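Local structure of endonuclease Bse634IR (Geobacillus stearothermophilus, 3V1Z) at residues Leu147-Gln152 and Ser190-Val195; Glu212-Lys217 and Thr254-Thr259. The protein is a Type IIF restriction endonuclease that binds its cognate DNA and probably cleaves it with the help of divalent metal ions. The protein carries 1 engineered substitution. All coordinates share one frame; numbering follows the deposited sequence.

Contact 1: residues Leu147-Gln152 and Ser190-Val195; sequences LLIIRQ and SLVAGV
Leu148 and Leu191 turn their ends toward each other by different first torsions: in Leu148 CG stands beside the backbone N (chi1 -77°), while in Leu191 it lies opposite that N (chi1 176°). Leu148 CD2 thereby comes 3.7 Å from Leu191 CD1, the two chains crossing at a slant. The same CD2 lies 3.7 Å from Gly194 CA, where a beta carbon would be tightly placed against it. With an alanine at Leu148 both methyls would be gone, which would probably open a gap beside Leu191 CD1 and above Gly194. Strands 147-151 and 191-198 run antiparallel next to each other in the mixed sheet of this PDDEXK-clan nuclease, and a classic beta bulge shifts their pairing by one residue. Its evidence is Ile149 O, which accepts from Val192 N at 3.0 Å and, weakly, from Ala193 N at 3.3 Å. Ile149 N is bonded nearly straight (173° at the hydrogen) to Ala193 O, 2.7 Å away. Ile149 also reaches both ways with its branches: CG2 meets Val192 CG2 at 3.7 Å, the side chains about perpendicular, and CD1 touches Val195 CG2 at 3.8 Å. Beyond the strand end, Ser190 OG donates to Gln152 OE1 at a very short, doubtful 2.5 Å. That OE1 also accepts from Lys187 N. Nearby Asp146 and Leu197 bind calcium in a structure of this protein, though this chain carries none.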
ATOM      1  N   LEU A 147       2.912  -5.618  15.147  1.00 23.25           N
ATOM      2  CA  LEU A 147       3.296  -5.683  16.551  1.00 23.83           C
ATOM      3  C   LEU A 147       2.308  -4.869  17.386  1.00 23.43           C
ATOM      4  O   LEU A 147       1.922  -3.777  16.989  1.00 22.74           O
ATOM      5  CB  LEU A 147       4.725  -5.146  16.699  1.00 23.76           C
ATOM      6  CG  LEU A 147       5.694  -5.664  17.764  1.00 25.16           C
ATOM      7  CD1 LEU A 147       6.023  -7.152  17.608  1.00 25.94           C
ATOM      8  CD2 LEU A 147       6.978  -4.832  17.726  1.00 25.31           C
ATOM      9  N   LEU A 148       1.871  -5.415  18.521  1.00 24.32           N
ATOM     10  CA  LEU A 148       1.033  -4.657  19.458  1.00 24.25           C
ATOM     11  C   LEU A 148       1.641  -4.569  20.853  1.00 25.00           C
ATOM     12  O   LEU A 148       2.087  -5.568  21.414  1.00 25.46           O
ATOM     13  CB  LEU A 148      -0.399  -5.206  19.528  1.00 24.38           C
ATOM     14  CG  LEU A 148      -1.366  -4.882  18.380  1.00 23.88           C
ATOM     15  CD1 LEU A 148      -2.778  -5.382  18.715  1.00 23.26           C
ATOM     16  CD2 LEU A 148      -1.390  -3.381  18.035  1.00 22.57           C
ATOM     17  N   ILE A 149       1.648  -3.355  21.400  1.00 24.81           N
ATOM     18  CA  ILE A 149       2.154  -3.117  22.746  1.00 25.60           C
ATOM     19  C   ILE A 149       0.981  -2.857  23.682  1.00 26.29           C
ATOM     20  O   ILE A 149       0.212  -1.912  23.502  1.00 25.94           O
ATOM     21  CB  ILE A 149       3.222  -1.984  22.785  1.00 25.26           C
ATOM     22  CG1 ILE A 149       4.478  -2.407  22.018  1.00 24.34           C
ATOM     23  CG2 ILE A 149       3.619  -1.657  24.209  1.00 26.38           C
ATOM     24  CD1 ILE A 149       4.468  -2.038  20.554  1.00 24.10           C
ATOM     25  N   ILE A 150       0.839  -3.738  24.665  1.00 27.63           N
ATOM     26  CA  ILE A 150      -0.289  -3.704  25.578  1.00 28.73           C
ATOM     27  C   ILE A 150       0.191  -3.496  27.009  1.00 29.95           C
ATOM     28  O   ILE A 150       1.050  -4.235  27.497  1.00 30.62           O
ATOM     29  CB  ILE A 150      -1.129  -5.005  25.451  1.00 29.43           C
ATOM     30  CG1 ILE A 150      -1.919  -4.976  24.140  1.00 29.22           C
ATOM     31  CG2 ILE A 150      -2.077  -5.174  26.631  1.00 30.72           C
ATOM     32  CD1 ILE A 150      -1.851  -6.257  23.354  1.00 29.88           C
ATOM     33  N   ARG A 151      -0.359  -2.476  27.665  1.00 30.25           N
ATOM     34  CA  ARG A 151      -0.087  -2.243  29.076  1.00 32.19           C
ATOM     35  C   ARG A 151      -1.254  -2.656  29.976  1.00 33.28           C
ATOM     36  O   ARG A 151      -2.211  -1.900  30.165  1.00 33.34           O
ATOM     37  CB  ARG A 151       0.307  -0.791  29.353  1.00 32.12           C
ATOM     38  CG  ARG A 151       0.783  -0.620  30.776  1.00 35.19           C
ATOM     39  CD  ARG A 151       1.010   0.812  31.174  1.00 37.86           C
ATOM     40  NE  ARG A 151       1.668   0.848  32.477  1.00 41.45           N
ATOM     41  CZ  ARG A 151       2.411   1.854  32.923  1.00 43.67           C
ATOM     42  NH1 ARG A 151       2.601   2.935  32.171  1.00 43.06           N
ATOM     43  NH2 ARG A 151       2.971   1.770  34.127  1.00 46.06           N
ATOM     44  N   GLN A 152      -1.151  -3.859  30.531  1.00 34.61           N
ATOM     45  CA  GLN A 152      -2.121  -4.377  31.492  1.00 36.39           C
ATOM     46  C   GLN A 152      -1.438  -5.421  32.386  1.00 38.51           C
ATOM     47  O   GLN A 152      -1.038  -6.488  31.913  1.00 38.67           O
ATOM     48  CB  GLN A 152      -3.341  -4.967  30.768  1.00 35.74           C
ATOM     49  CG  GLN A 152      -4.550  -5.217  31.660  1.00 36.92           C
ATOM     50  CD  GLN A 152      -5.787  -5.625  30.874  1.00 36.25           C
ATOM     51  OE1 GLN A 152      -6.254  -4.896  30.004  1.00 34.00           O
ATOM     52  NE2 GLN A 152      -6.325  -6.790  31.189  1.00 36.04           N
ATOM     53  N   SER A 190      -5.666  -0.263  27.606  1.00 30.85           N
ATOM     54  CA  SER A 190      -4.508  -1.137  27.741  1.00 31.11           C
ATOM     55  C   SER A 190      -3.675  -1.178  26.462  1.00 29.86           C
ATOM     56  O   SER A 190      -2.464  -1.354  26.522  1.00 29.96           O
ATOM     57  CB  SER A 190      -4.942  -2.561  28.103  1.00 32.19           C
ATOM     58  OG  SER A 190      -5.469  -2.615  29.417  1.00 33.74           O
ATOM     59  N   LEU A 191      -4.329  -1.034  25.311  1.00 28.83           N
ATOM     60  CA  LEU A 191      -3.626  -0.992  24.031  1.00 27.55           C
ATOM     61  C   LEU A 191      -2.983   0.383  23.849  1.00 26.70           C
ATOM     62  O   LEU A 191      -3.679   1.385  23.668  1.00 26.84           O
ATOM     63  CB  LEU A 191      -4.578  -1.311  22.873  1.00 26.91           C
ATOM     64  CG  LEU A 191      -4.014  -1.225  21.447  1.00 26.01           C
ATOM     65  CD1 LEU A 191      -2.924  -2.279  21.176  1.00 24.92           C
ATOM     66  CD2 LEU A 191      -5.135  -1.324  20.416  1.00 25.68           C
ATOM     67  N   VAL A 192      -1.657   0.427  23.912  1.00 26.12           N
ATOM     68  CA  VAL A 192      -0.956   1.709  23.918  1.00 25.33           C
ATOM     69  C   VAL A 192      -0.209   2.017  22.619  1.00 23.79           C
ATOM     70  O   VAL A 192       0.065   3.183  22.327  1.00 23.66           O
ATOM     71  CB  VAL A 192      -0.024   1.876  25.166  1.00 26.70           C
ATOM     72  CG1 VAL A 192      -0.826   1.735  26.461  1.00 27.84           C
ATOM     73  CG2 VAL A 192       1.141   0.893  25.144  1.00 26.80           C
ATOM     74  N   ALA A 193       0.130   0.981  21.850  1.00 22.59           N
ATOM     75  CA  ALA A 193       0.860   1.164  20.591  1.00 20.88           C
ATOM     76  C   ALA A 193       0.822  -0.052  19.685  1.00 19.91           C
ATOM     77  O   ALA A 193       0.618  -1.176  20.134  1.00 20.25           O
ATOM     78  CB  ALA A 193       2.318   1.587  20.849  1.00 21.04           C
ATOM     79  N   GLY A 194       1.003   0.202  18.395  1.00 18.82           N
ATOM     80  CA  GLY A 194       1.173  -0.840  17.397  1.00 17.73           C
ATOM     81  C   GLY A 194       2.337  -0.441  16.518  1.00 17.27           C
ATOM     82  O   GLY A 194       2.637   0.752  16.393  1.00 16.90           O
ATOM     83  N   VAL A 195       3.008  -1.429  15.927  1.00 16.96           N
ATOM     84  CA  VAL A 195       4.137  -1.157  15.028  1.00 16.83           C
ATOM     85  C   VAL A 195       3.970  -1.935  13.724  1.00 16.69           C
ATOM     86  O   VAL A 195       3.583  -3.116  13.730  1.00 16.85           O
ATOM     87  CB  VAL A 195       5.528  -1.479  15.671  1.00 17.34           C
ATOM     88  CG1 VAL A 195       6.663  -0.951  14.806  1.00 17.27           C
ATOM     89  CG2 VAL A 195       5.650  -0.893  17.087  1.00 16.98           C
TER

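Contact 2: residues Glu212-Lys217 and Thr254-Thr259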
ATOM      1  N   GLU A 212      -2.938   2.286   7.928  1.00 19.24           N
ATOM      2  CA  GLU A 212      -2.997   1.527   9.176  1.00 20.43           C
ATOM      3  C   GLU A 212      -3.133   2.414  10.411  1.00 20.18           C
ATOM      4  O   GLU A 212      -4.022   2.197  11.232  1.00 20.09           O
ATOM      5  CB  GLU A 212      -1.755   0.654   9.308  1.00 20.59           C
ATOM      6  CG  GLU A 212      -1.759  -0.228  10.537  1.00 24.36           C
ATOM      7  CD  GLU A 212      -2.515  -1.511  10.329  1.00 28.87           C
ATOM      8  OE1 GLU A 212      -1.934  -2.461   9.757  1.00 31.26           O
ATOM      9  OE2 GLU A 212      -3.689  -1.571  10.749  1.00 30.98           O
ATOM     10  N   GLY A 213      -2.252   3.409  10.529  1.00 19.98           N
ATOM     11  CA  GLY A 213      -2.289   4.341  11.644  1.00 20.18           C
ATOM     12  C   GLY A 213      -3.584   5.126  11.661  1.00 20.67           C
ATOM     13  O   GLY A 213      -4.245   5.234  12.702  1.00 20.75           O
ATOM     14  N   ASN A 214      -3.950   5.663  10.499  1.00 20.65           N
ATOM     15  CA  ASN A 214      -5.190   6.419  10.349  1.00 21.17           C
ATOM     16  C   ASN A 214      -6.428   5.648  10.819  1.00 21.22           C
ATOM     17  O   ASN A 214      -7.237   6.181  11.583  1.00 21.32           O
ATOM     18  CB  ASN A 214      -5.367   6.892   8.900  1.00 21.49           C
ATOM     19  CG  ASN A 214      -6.454   7.936   8.760  1.00 23.15           C
ATOM     20  OD1 ASN A 214      -6.351   9.024   9.314  1.00 24.81           O
ATOM     21  ND2 ASN A 214      -7.508   7.606   8.024  1.00 24.07           N
ATOM     22  N   ILE A 215      -6.564   4.400  10.380  1.00 20.96           N
ATOM     23  CA  ILE A 215      -7.738   3.590  10.726  1.00 21.75           C
ATOM     24  C   ILE A 215      -7.747   3.203  12.202  1.00 21.80           C
ATOM     25  O   ILE A 215      -8.813   3.185  12.828  1.00 22.85           O
ATOM     26  CB  ILE A 215      -7.879   2.320   9.820  1.00 21.75           C
ATOM     27  CG1 ILE A 215      -8.030   2.706   8.345  1.00 22.09           C
ATOM     28  CG2 ILE A 215      -9.053   1.420  10.254  1.00 22.71           C
ATOM     29  CD1 ILE A 215      -9.096   3.750   8.040  1.00 21.42           C
ATOM     30  N   LEU A 216      -6.567   2.896  12.743  1.00 21.14           N
ATOM     31  CA  LEU A 216      -6.434   2.434  14.120  1.00 21.34           C
ATOM     32  C   LEU A 216      -6.723   3.553  15.108  1.00 21.60           C
ATOM     33  O   LEU A 216      -7.375   3.328  16.131  1.00 22.13           O
ATOM     34  CB  LEU A 216      -5.038   1.849  14.379  1.00 21.25           C
ATOM     35  CG  LEU A 216      -4.665   0.477  13.801  1.00 21.28           C
ATOM     36  CD1 LEU A 216      -3.183   0.193  14.029  1.00 20.62           C
ATOM     37  CD2 LEU A 216      -5.517  -0.639  14.388  1.00 21.31           C
ATOM     38  N   LYS A 217      -6.230   4.748  14.787  1.00 20.93           N
ATOM     39  CA  LYS A 217      -6.445   5.946  15.583  1.00 21.34           C
ATOM     40  C   LYS A 217      -7.875   6.455  15.485  1.00 21.95           C
ATOM     41  O   LYS A 217      -8.344   7.159  16.380  1.00 22.57           O
ATOM     42  CB  LYS A 217      -5.452   7.050  15.179  1.00 21.08           C
ATOM     43  CG  LYS A 217      -4.020   6.729  15.566  1.00 20.55           C
ATOM     44  CD  LYS A 217      -3.071   7.869  15.258  1.00 22.37           C
ATOM     45  CE  LYS A 217      -1.712   7.583  15.874  1.00 21.38           C
ATOM     46  NZ  LYS A 217      -0.842   8.774  15.813  1.00 24.03           N
ATOM     47  N   THR A 254       2.451  12.285   7.317  1.00 23.06           N
ATOM     48  CA  THR A 254       1.069  12.485   6.887  1.00 23.13           C
ATOM     49  C   THR A 254       0.086  12.339   8.049  1.00 22.91           C
ATOM     50  O   THR A 254       0.269  11.502   8.936  1.00 22.17           O
ATOM     51  CB  THR A 254       0.711  11.574   5.690  1.00 22.84           C
ATOM     52  OG1 THR A 254       1.561  11.909   4.587  1.00 23.39           O
ATOM     53  CG2 THR A 254      -0.744  11.744   5.262  1.00 22.66           C
ATOM     54  N   ALA A 255      -0.944  13.182   8.035  1.00 23.56           N
ATOM     55  CA  ALA A 255      -1.862  13.316   9.156  1.00 23.70           C
ATOM     56  C   ALA A 255      -2.902  12.218   9.184  1.00 23.66           C
ATOM     57  O   ALA A 255      -3.294  11.690   8.143  1.00 23.39           O
ATOM     58  CB  ALA A 255      -2.554  14.670   9.101  1.00 24.34           C
ATOM     59  N   ALA A 256      -3.332  11.870  10.394  1.00 24.17           N
ATOM     60  CA  ALA A 256      -4.593  11.171  10.592  1.00 24.68           C
ATOM     61  C   ALA A 256      -5.662  12.225  10.294  1.00 25.83           C
ATOM     62  O   ALA A 256      -5.842  13.168  11.064  1.00 26.55           O
ATOM     63  CB  ALA A 256      -4.700  10.666  12.029  1.00 24.29           C
ATOM     64  N   THR A 257      -6.338  12.078   9.159  1.00 26.58           N
ATOM     65  CA  THR A 257      -7.120  13.168   8.565  1.00 28.06           C
ATOM     66  C   THR A 257      -8.283  13.701   9.411  1.00 28.85           C
ATOM     67  O   THR A 257      -8.693  14.845   9.244  1.00 29.15           O
ATOM     68  CB  THR A 257      -7.614  12.825   7.133  1.00 28.23           C
ATOM     69  OG1 THR A 257      -8.334  11.588   7.150  1.00 28.73           O
ATOM     70  CG2 THR A 257      -6.447  12.707   6.177  1.00 27.75           C
ATOM     71  N   HIS A 258      -8.805  12.875  10.316  1.00 29.29           N
ATOM     72  CA  HIS A 258      -9.886  13.302  11.207  1.00 30.94           C
ATOM     73  C   HIS A 258      -9.451  14.358  12.242  1.00 31.77           C
ATOM     74  O   HIS A 258     -10.289  14.987  12.889  1.00 32.98           O
ATOM     75  CB  HIS A 258     -10.561  12.100  11.880  1.00 30.61           C
ATOM     76  CG  HIS A 258      -9.609  11.153  12.543  1.00 31.32           C
ATOM     77  ND1 HIS A 258      -8.821  10.268  11.833  1.00 31.13           N
ATOM     78  CD2 HIS A 258      -9.331  10.939  13.851  1.00 31.71           C
ATOM     79  CE1 HIS A 258      -8.095   9.557  12.677  1.00 31.09           C
ATOM     80  NE2 HIS A 258      -8.387   9.942  13.906  1.00 32.17           N
ATOM     81  N   THR A 259      -8.145  14.568  12.364  1.00 31.94           N
ATOM     82  CA  THR A 259      -7.593  15.506  13.333  1.00 32.82           C
ATOM     83  C   THR A 259      -7.285  16.877  12.727  1.00 34.05           C
ATOM     84  O   THR A 259      -6.890  17.789  13.445  1.00 34.46           O
ATOM     85  CB  THR A 259      -6.306  14.950  13.994  1.00 32.36           C
ATOM     86  OG1 THR A 259      -5.257  14.869  13.019  1.00 32.33           O
ATOM     87  CG2 THR A 259      -6.549  13.571  14.605  1.00 30.88           C
TER
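Thr257 N donates to Asn214 OD1 at 3.1 Å, the hydrogen bond that spans segment 212-217 of helix 207-226 and the loop 254-259. It is bent, with 136° at the hydrogen, and the donor sits 24° out of the plane of the amide carbonyl. Asn214 supplies this oxygen because CG trails opposite the backbone N (chi1 -167°), which swings the amide toward the loop. A second set of bonds lies within the loop: Ala256 O accepts from Thr259 OG1 at 2.7 Å and also from Thr259 N, closing the turn 256-259. Other approaches across the segments are close contacts without a hydrogen bond. Asn214 OD1 lies 3.1 Å from Ala256 CA and 3.6 Å from its CB. The imidazole of His258 approaches the helix obliquely, its CE1 3.7 Å from Asn214 O and its NE2 3.7 Å from Lys217 O. Salt bridges involve Lys217: only its CB is near the ring, its chain leads away, and NZ pairs with Glu268 and Asp272 and bonds Arg269 O. The subunit interface supplies the last group: Asn214 ND2 bonds Thr257 OG1 of the second subunit, and Thr257 OG1 bonds Asn214 ND2 of that subunit. With its oxygen used inside one chain and its nitrogen across the dimer, the Asn214 amide is probably fixed in its rotation, consistent with loop conformation and subunit contact depending on one another.

In the fold
Followed from the N terminus, contact 1 comes first: segment 147-152 is rejoined by segment 190-195 after 37 intervening residues that include helix 169-176. The chain then leaves strand 191-198 for helix 207-226, where contact 2 opens. The next 36 residues include strand 235-240, parallel to strand 191-198, and helix 246-251, before the loop 254-259 returns to the helix. The two closures are therefore in series, neither nested nor crossed. Their centres lie about 17 Å apart and their nearest atoms about 6 Å, without touching. Contact 1 ties strands inside the central sheet, whereas contact 2 fastens a loop to a helix at the subunit interface.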